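Local coordinates for separin (Saccharomyces cerevisiae, PDB 5U1T), which cleaves the Scc1 subunit of cohesin as a caspase-like cysteine protease, triggering chromosome segregation at the onset of anaphase, at residues I424-K429 against C463-D468; C457-Y462 against I502-L507. All blocks are in the same frame, centred on the assembly; numbering follows the deposited sequence.

Interaction 1 of 2, residues I424-K429 against C463-D468; sequences ISNDSK and CMLRND
Leu465 packs its CB, CG and both methyls round one atom, Asn426 ND2, at the turn that follows helix 408-425. Its CB lies 3.9 Å from Asn426 ND2, and CG, set opposite the carbonyl carbon (chi1 -71°), keeps the same distance from that nitrogen. Both methyls stay on ND2, CD1 the closer at 3.5 Å, but CD1 alone goes on to the backbone of 426-428. The two side chains are oblique to one another, and the contact is van der Waals, the leucine packing against an amide nitrogen. Asn426 is the first residue to leave helical angles after helix 408-425, with phi 59°; there the chain turns, and Asn426 CA and the backbone N atoms of Asp427 and Ser428 line one side of CD1. Across from it, Met464 O accepts from Asn467 N (2.9 Å) to close a tight turn whose central residues, Leu465 and Arg466, are left-handed, close to a type III' turn. The contact joins the end of helix 408-425 and its turn to the link between helices 448-458 and 470-485, in the helical domain, and Leu465 additionally packs on Leu423. Beyond the leucine, Ser428 OG lies 3.6 Å from Asn467 ND2 without a hydrogen bond. Asn467 OD1 is instead bonded to Thr469 OG1, while Phe472 of helix 470-485 packs against both Ser428 and Asn467.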
ATOM      1  N   ILE A 424     -40.085 -28.606   7.670  1.00 66.03           N
ATOM      2  CA  ILE A 424     -40.824 -28.933   8.870  1.00 68.82           C
ATOM      3  C   ILE A 424     -40.214 -28.287  10.112  1.00 65.35           C
ATOM      4  O   ILE A 424     -40.946 -27.708  10.906  1.00 65.61           O
ATOM      5  CB  ILE A 424     -40.907 -30.458   9.073  1.00 73.91           C
ATOM      6  CG1 ILE A 424     -41.588 -31.118   7.869  1.00 69.48           C
ATOM      7  CG2 ILE A 424     -41.649 -30.780  10.351  1.00 68.62           C
ATOM      8  CD1 ILE A 424     -42.036 -32.527   8.138  1.00 62.69           C
ATOM      9  N   SER A 425     -38.894 -28.398  10.289  1.00 70.12           N
ATOM     10  CA  SER A 425     -38.205 -27.776  11.437  1.00 68.49           C
ATOM     11  C   SER A 425     -38.341 -26.261  11.441  1.00 66.12           C
ATOM     12  O   SER A 425     -38.470 -25.649  12.500  1.00 67.46           O
ATOM     13  CB  SER A 425     -36.716 -28.124  11.465  1.00 69.62           C
ATOM     14  OG  SER A 425     -36.493 -29.472  11.837  1.00 67.86           O
ATOM     15  N   ASN A 426     -38.279 -25.665  10.254  1.00 67.47           N
ATOM     16  CA  ASN A 426     -38.550 -24.242  10.088  1.00 67.49           C
ATOM     17  C   ASN A 426     -37.609 -23.393  10.924  1.00 69.13           C
ATOM     18  O   ASN A 426     -38.028 -22.446  11.586  1.00 77.26           O
ATOM     19  CB  ASN A 426     -40.006 -23.942  10.461  1.00 61.02           C
ATOM     20  CG  ASN A 426     -40.475 -22.580   9.979  1.00 67.47           C
ATOM     21  OD1 ASN A 426     -41.602 -22.173  10.273  1.00 68.52           O
ATOM     22  ND2 ASN A 426     -39.618 -21.868   9.236  1.00 63.33           N
ATOM     23  N   ASP A 427     -36.338 -23.744  10.935  1.00 74.65           N
ATOM     24  CA  ASP A 427     -35.404 -22.932  11.692  1.00 82.68           C
ATOM     25  C   ASP A 427     -34.341 -22.390  10.755  1.00 85.69           C
ATOM     26  O   ASP A 427     -33.337 -23.061  10.507  1.00 83.94           O
ATOM     27  CB  ASP A 427     -34.774 -23.737  12.823  1.00 82.87           C
ATOM     28  CG  ASP A 427     -34.648 -22.937  14.096  1.00 87.32           C
ATOM     29  OD1 ASP A 427     -34.039 -21.828  14.080  1.00 83.35           O
ATOM     30  OD2 ASP A 427     -35.191 -23.426  15.112  1.00 90.48           O
ATOM     31  N   SER A 428     -34.582 -21.188  10.221  1.00 81.61           N
ATOM     32  CA  SER A 428     -33.658 -20.544   9.284  1.00 83.39           C
ATOM     33  C   SER A 428     -32.291 -20.262   9.944  1.00 84.73           C
ATOM     34  O   SER A 428     -31.333 -19.894   9.263  1.00 85.86           O
ATOM     35  CB  SER A 428     -34.265 -19.244   8.728  1.00 78.94           C
ATOM     36  OG  SER A 428     -34.125 -18.166   9.643  1.00 77.16           O
ATOM     37  N   LYS A 429     -32.206 -20.441  11.262  1.00 85.03           N
ATOM     38  CA  LYS A 429     -30.925 -20.376  11.955  1.00 84.94           C
ATOM     39  C   LYS A 429     -30.108 -21.674  11.753  1.00 85.71           C
ATOM     40  O   LYS A 429     -28.877 -21.649  11.828  1.00 95.88           O
ATOM     41  CB  LYS A 429     -31.142 -20.098  13.446  1.00 82.04           C
ATOM     42  CG  LYS A 429     -32.159 -18.997  13.740  1.00 87.57           C
ATOM     43  CD  LYS A 429     -31.504 -17.618  13.878  1.00 92.93           C
ATOM     44  CE  LYS A 429     -32.550 -16.495  14.015  1.00 88.52           C
ATOM     45  NZ  LYS A 429     -33.281 -16.198  12.732  1.00 84.00           N
ATOM     46  N   CYS A 463     -36.540 -23.032   0.355  1.00 48.17           N
ATOM     47  CA  CYS A 463     -35.529 -23.057   1.409  1.00 51.27           C
ATOM     48  C   CYS A 463     -35.366 -21.704   2.131  1.00 53.06           C
ATOM     49  O   CYS A 463     -34.826 -21.665   3.231  1.00 55.39           O
ATOM     50  CB  CYS A 463     -34.188 -23.515   0.840  1.00 42.55           C
ATOM     51  SG  CYS A 463     -34.047 -25.307   0.633  1.00 55.46           S
ATOM     52  N   MET A 464     -35.846 -20.615   1.532  1.00 47.60           N
ATOM     53  CA  MET A 464     -35.827 -19.316   2.195  1.00 49.84           C
ATOM     54  C   MET A 464     -36.742 -19.246   3.417  1.00 56.41           C
ATOM     55  O   MET A 464     -36.603 -18.330   4.229  1.00 61.70           O
ATOM     56  CB  MET A 464     -36.216 -18.207   1.225  1.00 50.03           C
ATOM     57  CG  MET A 464     -35.390 -18.181  -0.061  1.00 57.62           C
ATOM     58  SD  MET A 464     -33.609 -17.941   0.165  1.00 54.08           S
ATOM     59  CE  MET A 464     -33.675 -16.583   1.293  1.00 55.77           C
ATOM     60  N   LEU A 465     -37.655 -20.207   3.555  1.00 54.69           N
ATOM     61  CA  LEU A 465     -38.597 -20.260   4.674  1.00 51.27           C
ATOM     62  C   LEU A 465     -39.301 -18.938   4.957  1.00 50.54           C
ATOM     63  O   LEU A 465     -39.500 -18.581   6.113  1.00 53.90           O
ATOM     64  CB  LEU A 465     -37.893 -20.730   5.943  1.00 50.84           C
ATOM     65  CG  LEU A 465     -37.461 -22.196   6.008  1.00 62.44           C
ATOM     66  CD1 LEU A 465     -36.767 -22.474   7.330  1.00 63.36           C
ATOM     67  CD2 LEU A 465     -38.651 -23.162   5.827  1.00 60.01           C
ATOM     68  N   ARG A 466     -39.689 -18.235   3.895  1.00 51.72           N
ATOM     69  CA  ARG A 466     -40.366 -16.938   3.985  1.00 54.41           C
ATOM     70  C   ARG A 466     -39.580 -15.905   4.805  1.00 58.40           C
ATOM     71  O   ARG A 466     -40.154 -15.097   5.540  1.00 55.52           O
ATOM     72  CB  ARG A 466     -41.774 -17.097   4.572  1.00 52.67           C
ATOM     73  CG  ARG A 466     -42.771 -17.748   3.631  1.00 54.91           C
ATOM     74  CD  ARG A 466     -44.147 -17.826   4.246  1.00 47.62           C
ATOM     75  NE  ARG A 466     -44.726 -16.509   4.495  1.00 49.19           N
ATOM     76  CZ  ARG A 466     -45.619 -15.908   3.713  1.00 53.74           C
ATOM     77  NH1 ARG A 466     -46.052 -16.489   2.606  1.00 54.98           N
ATOM     78  NH2 ARG A 466     -46.081 -14.713   4.038  1.00 49.61           N
ATOM     79  N   ASN A 467     -38.261 -15.942   4.660  1.00 58.78           N
ATOM     80  CA  ASN A 467     -37.389 -15.017   5.344  1.00 58.69           C
ATOM     81  C   ASN A 467     -37.277 -13.713   4.562  1.00 59.24           C
ATOM     82  O   ASN A 467     -36.978 -13.713   3.372  1.00 61.73           O
ATOM     83  CB  ASN A 467     -36.015 -15.641   5.545  1.00 56.15           C
ATOM     84  CG  ASN A 467     -35.124 -14.803   6.424  1.00 58.47           C
ATOM     85  OD1 ASN A 467     -34.695 -13.716   6.036  1.00 60.78           O
ATOM     86  ND2 ASN A 467     -34.830 -15.310   7.613  1.00 58.14           N
ATOM     87  N   ASP A 468     -37.516 -12.592   5.224  1.00 61.95           N
ATOM     88  CA  ASP A 468     -37.596 -11.331   4.496  1.00 70.42           C
ATOM     89  C   ASP A 468     -36.428 -10.387   4.797  1.00 64.58           C
ATOM     90  O   ASP A 468     -36.600  -9.169   4.853  1.00 58.82           O
ATOM     91  CB  ASP A 468     -38.923 -10.635   4.808  1.00 67.03           C
ATOM     92  CG  ASP A 468     -39.154 -10.488   6.288  1.00 69.01           C
ATOM     93  OD1 ASP A 468     -38.177 -10.683   7.051  1.00 73.36           O
ATOM     94  OD2 ASP A 468     -40.306 -10.191   6.694  1.00 73.37           O
TER

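Interaction 2 of 2, residues C457-Y462 against I502-L507; sequences CLFNVY and IMLSVL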
ATOM      1  N   CYS A 457     -31.892 -29.508  -5.359  1.00 57.72           N
ATOM      2  CA  CYS A 457     -32.739 -29.768  -4.235  1.00 55.73           C
ATOM      3  C   CYS A 457     -32.435 -28.785  -3.144  1.00 55.33           C
ATOM      4  O   CYS A 457     -33.289 -28.472  -2.359  1.00 58.11           O
ATOM      5  CB  CYS A 457     -32.535 -31.189  -3.737  1.00 56.58           C
ATOM      6  SG  CYS A 457     -32.970 -32.482  -4.899  1.00 59.09           S
ATOM      7  N   LEU A 458     -31.219 -28.280  -3.093  1.00 59.09           N
ATOM      8  CA  LEU A 458     -30.877 -27.338  -2.058  1.00 52.39           C
ATOM      9  C   LEU A 458     -31.005 -25.928  -2.560  1.00 52.43           C
ATOM     10  O   LEU A 458     -31.451 -25.069  -1.861  1.00 51.38           O
ATOM     11  CB  LEU A 458     -29.459 -27.589  -1.586  1.00 60.52           C
ATOM     12  CG  LEU A 458     -28.785 -26.712  -0.544  1.00 59.31           C
ATOM     13  CD1 LEU A 458     -28.668 -25.307  -1.058  1.00 61.13           C
ATOM     14  CD2 LEU A 458     -29.455 -26.743   0.794  1.00 55.48           C
ATOM     15  N   PHE A 459     -30.599 -25.681  -3.783  1.00 53.02           N
ATOM     16  CA  PHE A 459     -30.714 -24.336  -4.307  1.00 52.96           C
ATOM     17  C   PHE A 459     -32.124 -24.191  -4.819  1.00 44.73           C
ATOM     18  O   PHE A 459     -32.410 -24.369  -6.005  1.00 52.01           O
ATOM     19  CB  PHE A 459     -29.664 -24.058  -5.379  1.00 58.23           C
ATOM     20  CG  PHE A 459     -29.440 -22.608  -5.632  1.00 51.34           C
ATOM     21  CD1 PHE A 459     -28.706 -21.850  -4.746  1.00 52.97           C
ATOM     22  CD2 PHE A 459     -29.969 -22.000  -6.756  1.00 53.65           C
ATOM     23  CE1 PHE A 459     -28.487 -20.490  -4.973  1.00 52.33           C
ATOM     24  CE2 PHE A 459     -29.759 -20.644  -6.996  1.00 54.09           C
ATOM     25  CZ  PHE A 459     -29.020 -19.891  -6.101  1.00 56.32           C
ATOM     26  N   ASN A 460     -33.005 -23.879  -3.877  1.00 45.68           N
ATOM     27  CA  ASN A 460     -34.451 -23.915  -4.088  1.00 47.44           C
ATOM     28  C   ASN A 460     -35.101 -22.856  -3.223  1.00 47.93           C
ATOM     29  O   ASN A 460     -34.837 -22.797  -2.026  1.00 49.29           O
ATOM     30  CB  ASN A 460     -35.005 -25.323  -3.757  1.00 53.25           C
ATOM     31  CG  ASN A 460     -36.518 -25.432  -3.921  1.00 46.93           C
ATOM     32  OD1 ASN A 460     -37.277 -25.192  -2.975  1.00 46.20           O
ATOM     33  ND2 ASN A 460     -36.955 -25.836  -5.116  1.00 45.71           N
ATOM     34  N   VAL A 461     -35.952 -22.032  -3.826  1.00 47.42           N
ATOM     35  CA  VAL A 461     -36.539 -20.895  -3.126  1.00 41.89           C
ATOM     36  C   VAL A 461     -37.345 -21.218  -1.846  1.00 51.95           C
ATOM     37  O   VAL A 461     -37.379 -20.378  -0.944  1.00 56.90           O
ATOM     38  CB  VAL A 461     -37.444 -20.087  -4.072  1.00 39.47           C
ATOM     39  CG1 VAL A 461     -38.703 -20.818  -4.349  1.00 45.75           C
ATOM     40  CG2 VAL A 461     -37.770 -18.746  -3.472  1.00 48.06           C
ATOM     41  N   TYR A 462     -37.975 -22.392  -1.720  1.00 46.57           N
ATOM     42  CA  TYR A 462     -38.765 -22.643  -0.512  1.00 52.94           C
ATOM     43  C   TYR A 462     -37.820 -22.870   0.655  1.00 47.56           C
ATOM     44  O   TYR A 462     -38.230 -22.863   1.809  1.00 46.89           O
ATOM     45  CB  TYR A 462     -39.758 -23.827  -0.674  1.00 50.97           C
ATOM     46  CG  TYR A 462     -40.862 -23.497  -1.649  1.00 40.15           C
ATOM     47  CD1 TYR A 462     -41.914 -22.661  -1.278  1.00 48.08           C
ATOM     48  CD2 TYR A 462     -40.826 -23.967  -2.949  1.00 40.91           C
ATOM     49  CE1 TYR A 462     -42.912 -22.325  -2.175  1.00 46.61           C
ATOM     50  CE2 TYR A 462     -41.791 -23.630  -3.845  1.00 42.35           C
ATOM     51  CZ  TYR A 462     -42.845 -22.819  -3.461  1.00 45.07           C
ATOM     52  OH  TYR A 462     -43.826 -22.490  -4.374  1.00 51.48           O
ATOM     53  N   ILE A 502     -33.454 -13.168  -6.895  1.00 49.47           N
ATOM     54  CA  ILE A 502     -32.488 -12.750  -5.900  1.00 52.03           C
ATOM     55  C   ILE A 502     -31.417 -13.835  -5.651  1.00 57.22           C
ATOM     56  O   ILE A 502     -30.203 -13.550  -5.651  1.00 56.71           O
ATOM     57  CB  ILE A 502     -33.216 -12.369  -4.602  1.00 46.08           C
ATOM     58  CG1 ILE A 502     -34.394 -11.451  -4.949  1.00 44.86           C
ATOM     59  CG2 ILE A 502     -32.262 -11.714  -3.629  1.00 49.16           C
ATOM     60  CD1 ILE A 502     -34.890 -10.582  -3.814  1.00 48.86           C
ATOM     61  N   MET A 503     -31.856 -15.076  -5.470  1.00 54.16           N
ATOM     62  CA  MET A 503     -30.929 -16.178  -5.280  1.00 55.55           C
ATOM     63  C   MET A 503     -29.959 -16.326  -6.446  1.00 54.53           C
ATOM     64  O   MET A 503     -28.770 -16.591  -6.231  1.00 51.05           O
ATOM     65  CB  MET A 503     -31.685 -17.494  -5.087  1.00 57.16           C
ATOM     66  CG  MET A 503     -32.378 -17.606  -3.763  1.00 57.91           C
ATOM     67  SD  MET A 503     -33.392 -19.097  -3.667  1.00 57.44           S
ATOM     68  CE  MET A 503     -32.146 -20.404  -3.632  1.00 45.22           C
ATOM     69  N   LEU A 504     -30.470 -16.190  -7.672  1.00 52.77           N
ATOM     70  CA  LEU A 504     -29.616 -16.325  -8.850  1.00 55.08           C
ATOM     71  C   LEU A 504     -28.587 -15.164  -8.920  1.00 54.17           C
ATOM     72  O   LEU A 504     -27.428 -15.360  -9.321  1.00 55.35           O
ATOM     73  CB  LEU A 504     -30.459 -16.387 -10.121  1.00 46.96           C
ATOM     74  CG  LEU A 504     -31.240 -17.686 -10.361  1.00 54.13           C
ATOM     75  CD1 LEU A 504     -32.220 -17.514 -11.499  1.00 46.93           C
ATOM     76  CD2 LEU A 504     -30.326 -18.865 -10.643  1.00 49.21           C
ATOM     77  N   SER A 505     -29.013 -13.976  -8.505  1.00 49.25           N
ATOM     78  CA  SER A 505     -28.177 -12.785  -8.548  1.00 54.38           C
ATOM     79  C   SER A 505     -26.965 -12.862  -7.596  1.00 56.24           C
ATOM     80  O   SER A 505     -25.828 -12.641  -8.001  1.00 50.35           O
ATOM     81  CB  SER A 505     -29.017 -11.557  -8.218  1.00 49.54           C
ATOM     82  OG  SER A 505     -28.287 -10.378  -8.497  1.00 56.65           O
ATOM     83  N   VAL A 506     -27.220 -13.193  -6.338  1.00 52.23           N
ATOM     84  CA  VAL A 506     -26.144 -13.349  -5.383  1.00 48.24           C
ATOM     85  C   VAL A 506     -25.254 -14.517  -5.761  1.00 49.36           C
ATOM     86  O   VAL A 506     -24.039 -14.399  -5.692  1.00 55.03           O
ATOM     87  CB  VAL A 506     -26.678 -13.530  -3.949  1.00 50.20           C
ATOM     88  CG1 VAL A 506     -25.566 -13.893  -3.003  1.00 48.89           C
ATOM     89  CG2 VAL A 506     -27.363 -12.255  -3.490  1.00 45.96           C
ATOM     90  N   LEU A 507     -25.829 -15.635  -6.196  1.00 53.12           N
ATOM     91  CA  LEU A 507     -25.004 -16.809  -6.521  1.00 49.55           C
ATOM     92  C   LEU A 507     -24.120 -16.591  -7.753  1.00 47.90           C
ATOM     93  O   LEU A 507     -22.947 -16.908  -7.707  1.00 53.96           O
ATOM     94  CB  LEU A 507     -25.856 -18.065  -6.731  1.00 48.38           C
ATOM     95  CG  LEU A 507     -25.051 -19.341  -7.035  1.00 45.73           C
ATOM     96  CD1 LEU A 507     -24.696 -20.113  -5.787  1.00 46.90           C
ATOM     97  CD2 LEU A 507     -25.774 -20.224  -8.026  1.00 49.82           C
TER
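The ring of Phe459 is clasped between two side chains of helix 501-509, Met503 over one face and Leu507 over the other. Met503 CE sits almost on the ring normal, 3.8 Å from the centroid and only 6° off it, a centred CH-pi contact. The sulfur stands farther out above the same face, 5.2 Å from the centroid, in a longer-range Met-aromatic contact. On the opposite face Leu507 CD2 makes a more tilted CH-pi contact at 4.2 Å, 27° from the normal. Met503 O lies in the ring plane, 3.3 Å from Phe459 CZ, and Leu504 CD2 is at the edge by CE2. With Phe459 CG anti to the backbone N (chi1 -161°), the ring extends toward the helix, and CZ lies 3.7 Å from Met503 CB. Met503 bends at chi3, bringing its methyl back over the ring while SD lies 3.7 Å from Val461 CA.

The backbone behind the ring is folded into consecutive turns. Phe459 is the centre of an inverse gamma turn, closed by a weak bond from Asn460 N to Leu458 O, and Asn460 OD1 then accepts from Tyr462 N (3.1 Å) in an Asx turn, the donor lying above the carbonyl plane. Val461 is tied to Asn498 by backbone hydrogen bonds. Farther out, Phe455 of helix 448-458 meets Phe459 with its ring nearly parallel, Phe496 meets it at a steep angle, and Phe476 of helix 470-485 packs on Met503, so that helix 501-509 is joined to the chain leaving helix 448-458 beside helix 470-485.

In the fold
Interactions 1 and 2 share one run of chain, 457-468, whose first half makes interaction 2 and whose second half makes interaction 1; their centres are about 13 Å apart. Interaction 2 is fully buried and apolar, an aromatic ring held by the side chains of a helix; interaction 1 lies at the surface, where a helix end with its turn and an interhelical turn bring one buried leucine against an amide and polar backbone. Helix 470-485 borders both, through Phe472 at the first and Phe476 at the second. They touch directly where Met464 SD comes within 4.0 Å of Met503 SD, and where Cys463 SG packs 3.6 Å from Leu458 O. Both lie away from the cysteine inferred to be catalytic.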